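Local coordinates for programmed cell death 6-interacting protein (Homo sapiens, PDB 5WA1) that takes part in endosomal cargo sorting, multivesicular body formation, membrane repair, cytokinesis and apoptosis, this chain being its BRO1 domain, part of which interacts with CHMP4 proteins, at residues S68-A73 / L89-D94; Q29-S34 / T197-P202; F114-A119 / K141-F146. All coordinates share one frame; numbering follows the deposited sequence.

Contact 1: residues S68-A73 / L89-D94; sequences SKLRRA and LLRYYD
Tyr92 turns one face of its ring to the backbone of Arg71, whose CA sits 4.0 Å from the ring centroid and 21° off the ring normal, a CH-pi contact displaced toward the rim. The side chain of Arg71 then follows the ring outward. Its CG is anti to the backbone N (chi1 -175°) and the chain stays extended as far as NE, which carries the methylene groups past the ring one after another: Arg71 CB lies 3.6 Å from Tyr92 CE1, and Arg71 CG comes close to Tyr92 CZ. Beyond them the guanidinium stands almost perpendicular to the ring, with the tyrosine hydroxyl at its edge and near its plane. Both polar ends converge on Glu140: its OE2 forms a salt bridge with Arg71 NE and a hydrogen bond with Tyr92 OH.

Leu70 points at the neighbouring helix and packs on Tyr92 and Arg91. Its CG lies 3.8 Å from Tyr92 CD1, and its CD2 reaches the Tyr92 backbone, 3.7 Å from CA. The same CD2 lies over one face of the Arg91 guanidinium, 3.8 Å from NE, while the methylenes of Arg91, a partly exposed residue, run past the leucine. A branched apolar residue suits this central place, and a long chain with a polar end suits the border.

The segments of helices 56-75 and 83-97 run at 139° to one another, with axes 9.4 Å apart. Across them the contact is made by apolar and CH-pi packing, while the buried charge of Arg71 is met by Glu140 and, through NH1 and NH2, by Thr33 and Ser34. The carboxylate would be expected to favour a charged guanidinium and to fix the rotation of the tyrosine hydroxyl.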
# COMPACT_ATOMS: atom_id res chain seq x y z
N SER A 68 28.22 0.05 -4.98
CA SER A 68 27.88 0.84 -6.16
C SER A 68 27.17 -0.03 -7.20
O SER A 68 26.20 0.41 -7.83
CB SER A 68 29.14 1.48 -6.76
OG SER A 68 28.79 2.55 -7.63
N LYS A 69 27.66 -1.26 -7.39
CA LYS A 69 26.98 -2.20 -8.27
C LYS A 69 25.57 -2.48 -7.78
O LYS A 69 24.63 -2.53 -8.58
CB LYS A 69 27.79 -3.49 -8.36
CG LYS A 69 27.10 -4.65 -9.06
CD LYS A 69 28.04 -5.86 -9.10
CE LYS A 69 27.35 -7.10 -9.66
NZ LYS A 69 28.29 -8.26 -9.70
N LEU A 70 25.40 -2.65 -6.47
CA LEU A 70 24.09 -2.93 -5.91
C LEU A 70 23.13 -1.77 -6.14
O LEU A 70 21.94 -1.99 -6.41
CB LEU A 70 24.20 -3.24 -4.42
CG LEU A 70 22.87 -3.40 -3.65
CD1 LEU A 70 22.01 -4.49 -4.27
CD2 LEU A 70 23.13 -3.69 -2.17
N ARG A 71 23.62 -0.53 -6.05
CA ARG A 71 22.76 0.62 -6.31
C ARG A 71 22.25 0.60 -7.75
O ARG A 71 21.06 0.82 -8.00
CB ARG A 71 23.49 1.93 -6.02
CG ARG A 71 22.57 3.14 -6.18
CD ARG A 71 23.24 4.48 -5.96
NE ARG A 71 22.24 5.50 -5.69
CZ ARG A 71 21.63 6.24 -6.61
NH1 ARG A 71 20.72 7.14 -6.26
NH2 ARG A 71 21.94 6.09 -7.89
N ARG A 72 23.15 0.35 -8.71
CA ARG A 72 22.73 0.29 -10.11
C ARG A 72 21.66 -0.78 -10.32
O ARG A 72 20.70 -0.56 -11.06
CB ARG A 72 23.94 0.03 -11.00
CG ARG A 72 24.99 1.15 -10.99
CD ARG A 72 26.01 0.99 -12.11
NE ARG A 72 26.88 -0.17 -11.92
CZ ARG A 72 28.03 -0.14 -11.26
NH1 ARG A 72 28.47 1.00 -10.73
NH2 ARG A 72 28.76 -1.24 -11.13
N ALA A 73 21.80 -1.93 -9.66
CA ALA A 73 20.80 -2.99 -9.81
C ALA A 73 19.49 -2.64 -9.11
O ALA A 73 18.42 -3.06 -9.56
CB ALA A 73 21.36 -4.31 -9.27
N LEU A 89 15.99 -4.27 -4.09
CA LEU A 89 15.69 -2.98 -3.48
C LEU A 89 15.77 -3.08 -1.96
O LEU A 89 16.38 -2.22 -1.31
CB LEU A 89 14.29 -2.52 -3.90
CG LEU A 89 14.27 -1.43 -4.96
CD1 LEU A 89 12.85 -1.15 -5.41
CD2 LEU A 89 14.94 -0.16 -4.43
N LEU A 90 15.13 -4.09 -1.38
CA LEU A 90 15.16 -4.27 0.07
C LEU A 90 16.59 -4.41 0.57
O LEU A 90 16.98 -3.81 1.58
CB LEU A 90 14.34 -5.49 0.47
CG LEU A 90 12.85 -5.39 0.16
CD1 LEU A 90 12.16 -6.69 0.56
CD2 LEU A 90 12.24 -4.20 0.86
N ARG A 91 17.39 -5.22 -0.13
CA ARG A 91 18.79 -5.39 0.26
C ARG A 91 19.54 -4.07 0.21
O ARG A 91 20.33 -3.76 1.12
CB ARG A 91 19.46 -6.43 -0.64
CG ARG A 91 20.93 -6.65 -0.30
CD ARG A 91 21.66 -7.44 -1.38
NE ARG A 91 23.11 -7.36 -1.19
CZ ARG A 91 24.01 -7.80 -2.06
NH1 ARG A 91 23.62 -8.35 -3.20
NH2 ARG A 91 25.31 -7.68 -1.80
N TYR A 92 19.31 -3.27 -0.83
CA TYR A 92 20.03 -2.00 -0.93
C TYR A 92 19.60 -1.03 0.17
O TYR A 92 20.43 -0.27 0.68
CB TYR A 92 19.84 -1.40 -2.32
CG TYR A 92 20.49 -0.05 -2.51
CD1 TYR A 92 21.88 0.09 -2.46
CD2 TYR A 92 19.73 1.10 -2.72
CE1 TYR A 92 22.48 1.32 -2.62
CE2 TYR A 92 20.33 2.34 -2.88
CZ TYR A 92 21.71 2.45 -2.83
OH TYR A 92 22.31 3.67 -2.98
N TYR A 93 18.32 -1.06 0.57
CA TYR A 93 17.90 -0.25 1.71
C TYR A 93 18.59 -0.69 2.99
O TYR A 93 19.05 0.14 3.78
CB TYR A 93 16.38 -0.31 1.88
CG TYR A 93 15.89 0.54 3.03
CD1 TYR A 93 15.77 1.91 2.90
CD2 TYR A 93 15.56 -0.04 4.25
CE1 TYR A 93 15.32 2.70 3.95
CE2 TYR A 93 15.11 0.74 5.31
CZ TYR A 93 14.99 2.10 5.15
OH TYR A 93 14.55 2.88 6.20
N ASP A 94 18.66 -2.01 3.23
CA ASP A 94 19.37 -2.50 4.41
C ASP A 94 20.83 -2.07 4.41
O ASP A 94 21.37 -1.69 5.45
CB ASP A 94 19.28 -4.03 4.48
CG ASP A 94 17.91 -4.53 4.89
OD1 ASP A 94 17.10 -3.71 5.38
OD2 ASP A 94 17.65 -5.74 4.75

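Contact 2: residues Q29-S34 / T197-P202; sequences QLKKTS and TVDISP
A buried salt bridge between two irregular segments ties the extended N-terminal part of the BRO1 domain to the turn that leads into helix 202-226. Lys31 and Asp199 come at each other from opposite directions, and Lys31 NZ donates to Asp199 OD2 over a short 2.5 Å, using the syn lone pair of that oxygen. The lysine does not reach straight out. Its chain bends at its last two torsions (chi3 60°, chi4 48°), which fold CE and NZ back round the oxygen, with Lys31 CE 3.3 Å from Asp199 OD2. Across this bend, at about a right angle, lies Ile200, whose CG2 touches Lys31 CD at 3.9 Å; the apolar branch covers the methylenes while the charge goes to the carboxylate.

Each partner of the pair has further support. Lys31 NZ also donates to the backbone O of Lys117, and Asp199 OD2 also accepts from Ala119 N, so the buried charges are met by several polar groups. The second oxygen, Asp199 OD1, is held by Thr197 OG1 at 2.6 Å, coming from the syn side and 24° out of the carboxylate plane. Thr197, a second-shell residue, would be expected to limit the rotation of the carboxylate facing the lysine.

Further along the turn, Ser201 folds back on Val198: its N donates to Val198 O at 3.2 Å and its OG to the same oxygen at 2.8 Å, both from one face of the carbonyl plane. Ser201 is the N-cap residue of helix 202-226, although its side chain makes no capping bond. The segment lies at the start of the region that interacts with CHMP4 proteins, and the backbone of Asp199 and Ile200 fits a type I beta turn leading into a helix.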
# COMPACT_ATOMS: atom_id res chain seq x y z
N GLN A 29 3.94 4.40 -8.93
CA GLN A 29 5.11 4.35 -9.80
C GLN A 29 6.39 4.61 -9.00
O GLN A 29 6.39 5.36 -8.02
CB GLN A 29 4.99 5.37 -10.93
CG GLN A 29 3.84 5.08 -11.89
CD GLN A 29 4.04 3.78 -12.67
OE1 GLN A 29 3.47 2.74 -12.32
NE2 GLN A 29 4.85 3.84 -13.72
N LEU A 30 7.48 3.98 -9.42
CA LEU A 30 8.76 4.15 -8.74
C LEU A 30 9.40 5.48 -9.13
O LEU A 30 9.19 6.00 -10.22
CB LEU A 30 9.71 2.99 -9.09
CG LEU A 30 9.63 1.68 -8.30
CD1 LEU A 30 8.29 0.97 -8.45
CD2 LEU A 30 10.76 0.75 -8.72
N LYS A 31 10.18 6.03 -8.20
CA LYS A 31 10.95 7.23 -8.48
C LYS A 31 12.18 6.89 -9.31
O LYS A 31 12.79 5.83 -9.13
CB LYS A 31 11.37 7.93 -7.19
CG LYS A 31 10.19 8.38 -6.32
CD LYS A 31 10.63 8.82 -4.92
CE LYS A 31 11.61 9.98 -4.95
NZ LYS A 31 11.18 11.11 -5.84
N LYS A 32 12.54 7.78 -10.22
CA LYS A 32 13.74 7.62 -11.03
C LYS A 32 14.90 8.37 -10.39
O LYS A 32 14.71 9.38 -9.70
CB LYS A 32 13.49 8.13 -12.45
CG LYS A 32 12.37 7.42 -13.18
CD LYS A 32 12.05 8.12 -14.49
CE LYS A 32 10.74 7.63 -15.09
NZ LYS A 32 10.34 8.45 -16.26
N THR A 33 16.11 7.88 -10.62
CA THR A 33 17.29 8.53 -10.08
C THR A 33 18.40 8.47 -11.11
O THR A 33 18.41 7.59 -11.98
CB THR A 33 17.74 7.90 -8.75
OG1 THR A 33 18.89 8.60 -8.25
CG2 THR A 33 18.09 6.44 -8.94
N SER A 34 19.33 9.41 -11.02
CA SER A 34 20.48 9.41 -11.90
C SER A 34 21.55 8.48 -11.36
O SER A 34 21.65 8.25 -10.15
CB SER A 34 21.02 10.83 -12.05
OG SER A 34 21.17 11.42 -10.77
N THR A 197 10.58 16.86 -2.16
CA THR A 197 9.58 16.88 -3.21
C THR A 197 8.24 16.44 -2.62
O THR A 197 8.17 15.83 -1.55
CB THR A 197 9.99 15.97 -4.37
OG1 THR A 197 10.54 14.75 -3.86
CG2 THR A 197 11.05 16.66 -5.23
N VAL A 198 7.16 16.78 -3.33
CA VAL A 198 5.83 16.51 -2.79
C VAL A 198 5.57 15.01 -2.68
O VAL A 198 4.84 14.57 -1.78
CB VAL A 198 4.76 17.22 -3.65
CG1 VAL A 198 3.36 16.92 -3.12
CG2 VAL A 198 5.00 18.72 -3.66
N ASP A 199 6.19 14.20 -3.54
CA ASP A 199 5.86 12.77 -3.55
C ASP A 199 6.27 12.08 -2.25
O ASP A 199 5.54 11.21 -1.76
CB ASP A 199 6.52 12.09 -4.76
CG ASP A 199 8.04 12.18 -4.74
OD1 ASP A 199 8.60 12.99 -3.96
OD2 ASP A 199 8.68 11.44 -5.53
N ILE A 200 7.39 12.48 -1.65
CA ILE A 200 7.84 11.86 -0.41
C ILE A 200 7.50 12.71 0.81
O ILE A 200 7.89 12.37 1.93
CB ILE A 200 9.35 11.54 -0.45
CG1 ILE A 200 10.18 12.82 -0.60
CG2 ILE A 200 9.64 10.54 -1.57
CD1 ILE A 200 11.69 12.59 -0.45
N SER A 201 6.77 13.80 0.62
CA SER A 201 6.41 14.66 1.74
C SER A 201 5.41 13.94 2.64
O SER A 201 4.63 13.09 2.17
CB SER A 201 5.83 15.98 1.24
OG SER A 201 4.52 15.79 0.71
N PRO A 202 5.42 14.24 3.94
CA PRO A 202 4.60 13.48 4.90
C PRO A 202 3.13 13.38 4.54
O PRO A 202 2.51 12.32 4.75
CB PRO A 202 4.81 14.24 6.22
CG PRO A 202 6.18 14.85 6.07
CD PRO A 202 6.33 15.20 4.61

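Contact 3: residues F114-A119 / K141-F146; sequences FTWKDA and KSCVLF
Trp116 CG and Cys143 SG are each anti to the carbonyl carbon of their own residue (chi1 -71° and -61°), which turns the indole face toward the helix and the sulfur toward that face. Cys143 CB stands over the middle of the indole, 3.4 Å from the centroid of the six-membered ring and 15° off its normal, a close CH-pi contact. The sulfur lies over the same face beside it, with SG 3.8 Å from the centroid of the five-membered ring, a Cys sulfur-aromatic contact. A small, polarisable side chain suits this place because the flat ring can come close to the helix. At the benzo end, Val144 CG2 touches Trp116 CZ2 at 4.0 Å; Val144, the next residue on the helix, thus adds a beta-branched methyl beside the cysteine.

The second touching point lies where the strand gives way to loop: Ala119 CB meets Phe146 CE1 at 3.7 Å, a methyl small enough to sit against an aromatic ring.

Trp116 also donates through NE1 to Glu140 OE1 and packs edge-to-face with Tyr139, so helix 137-157 holds the indole at several points. Strand 114-117 pairs antiparallel with strand 131-134 and also makes backbone bonds with Lys32 and Ser34, while Val144 and Phe146 carry the packing on to helices 83-97 and 164-191, respectively.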
# COMPACT_ATOMS: atom_id res chain seq x y z
N PHE A 114 22.80 12.61 -4.41
CA PHE A 114 21.77 11.78 -5.01
C PHE A 114 20.70 12.69 -5.61
O PHE A 114 20.22 13.61 -4.94
CB PHE A 114 21.16 10.84 -3.97
CG PHE A 114 22.18 10.06 -3.19
CD1 PHE A 114 22.75 8.91 -3.72
CD2 PHE A 114 22.57 10.48 -1.93
CE1 PHE A 114 23.69 8.20 -3.00
CE2 PHE A 114 23.51 9.77 -1.21
CZ PHE A 114 24.07 8.63 -1.74
N THR A 115 20.36 12.43 -6.87
CA THR A 115 19.36 13.19 -7.59
C THR A 115 18.18 12.27 -7.88
O THR A 115 18.37 11.22 -8.50
CB THR A 115 19.93 13.77 -8.88
OG1 THR A 115 21.03 14.62 -8.57
CG2 THR A 115 18.87 14.57 -9.61
N TRP A 116 16.99 12.67 -7.45
CA TRP A 116 15.78 11.89 -7.61
C TRP A 116 14.69 12.76 -8.19
O TRP A 116 14.61 13.96 -7.92
CB TRP A 116 15.30 11.31 -6.28
CG TRP A 116 16.17 10.21 -5.76
CD1 TRP A 116 17.35 10.33 -5.10
CD2 TRP A 116 15.90 8.80 -5.85
NE1 TRP A 116 17.85 9.09 -4.78
CE2 TRP A 116 16.98 8.14 -5.22
CE3 TRP A 116 14.86 8.04 -6.40
CZ2 TRP A 116 17.04 6.75 -5.13
CZ3 TRP A 116 14.93 6.66 -6.30
CH2 TRP A 116 16.01 6.03 -5.68
N LYS A 117 13.87 12.15 -9.00
CA LYS A 117 12.78 12.81 -9.65
C LYS A 117 11.46 12.52 -8.91
O LYS A 117 11.32 11.51 -8.28
CB LYS A 117 12.72 12.30 -11.06
CG LYS A 117 11.88 13.13 -11.98
CD LYS A 117 11.77 12.44 -13.31
CE LYS A 117 10.72 13.12 -14.15
NZ LYS A 117 10.16 12.17 -15.14
N ASP A 118 10.52 13.44 -8.99
CA ASP A 118 9.23 13.23 -8.33
C ASP A 118 8.49 12.06 -8.97
O ASP A 118 8.46 11.92 -10.20
CB ASP A 118 8.38 14.50 -8.42
CG ASP A 118 7.18 14.46 -7.49
OD1 ASP A 118 6.13 13.91 -7.88
OD2 ASP A 118 7.30 14.98 -6.36
N ALA A 119 7.90 11.21 -8.12
CA ALA A 119 7.16 10.06 -8.63
C ALA A 119 5.88 10.49 -9.36
O ALA A 119 5.41 9.76 -10.25
CB ALA A 119 6.81 9.11 -7.49
N LYS A 141 18.05 7.02 1.51
CA LYS A 141 17.23 6.06 2.23
C LYS A 141 15.74 6.28 1.98
O LYS A 141 14.99 5.32 1.74
CB LYS A 141 17.50 6.15 3.74
CG LYS A 141 18.84 5.62 4.20
CD LYS A 141 19.14 6.10 5.63
CE LYS A 141 17.96 5.85 6.56
NZ LYS A 141 18.15 6.53 7.87
N SER A 142 15.29 7.53 2.07
CA SER A 142 13.86 7.81 1.97
C SER A 142 13.33 7.48 0.58
O SER A 142 12.22 6.94 0.45
CB SER A 142 13.58 9.28 2.30
OG SER A 142 13.80 9.54 3.66
N CYS A 143 14.08 7.84 -0.46
CA CYS A 143 13.64 7.57 -1.82
C CYS A 143 13.72 6.09 -2.14
O CYS A 143 12.85 5.55 -2.85
CB CYS A 143 14.48 8.37 -2.81
SG CYS A 143 14.37 10.15 -2.60
N VAL A 144 14.76 5.41 -1.65
CA VAL A 144 14.85 3.96 -1.85
C VAL A 144 13.70 3.26 -1.15
O VAL A 144 13.08 2.35 -1.71
CB VAL A 144 16.23 3.45 -1.39
CG1 VAL A 144 16.21 1.94 -1.22
CG2 VAL A 144 17.27 3.85 -2.39
N LEU A 145 13.38 3.66 0.09
CA LEU A 145 12.26 3.03 0.78
C LEU A 145 10.94 3.32 0.07
O LEU A 145 10.04 2.47 0.07
CB LEU A 145 12.19 3.49 2.23
CG LEU A 145 11.11 2.78 3.06
CD1 LEU A 145 11.27 1.26 2.95
CD2 LEU A 145 11.12 3.24 4.52
N PHE A 146 10.82 4.50 -0.55
CA PHE A 146 9.65 4.79 -1.37
C PHE A 146 9.50 3.78 -2.49
O PHE A 146 8.39 3.29 -2.76
CB PHE A 146 9.76 6.21 -1.95
CG PHE A 146 8.53 6.67 -2.69
CD1 PHE A 146 8.32 6.33 -4.02
CD2 PHE A 146 7.58 7.45 -2.05
CE1 PHE A 146 7.19 6.75 -4.70
CE2 PHE A 146 6.44 7.88 -2.72
CZ PHE A 146 6.24 7.53 -4.04

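All three contacts are buried. Contacts 2 and 3 have centres about 5 Å apart and meet around Lys31, whose methylenes lie against Phe146; contact 1 lies further off, about 13 Å from contact 3 between centres. Helix 137-157 serves all three: it forms half of contact 3, its Val144 packs on Tyr92 and its Glu140 joins contacts 1 and 3, and its Asn147 accepts from Lys31 N of contact 2. Contacts 1 and 2 are linked directly by Arg71, through Thr33 and Ser34. Contact 1 joins two helices and contact 3 a strand to a helix, both mainly by apolar and aromatic packing. Contact 2, between irregular segments, instead relies on a salt bridge.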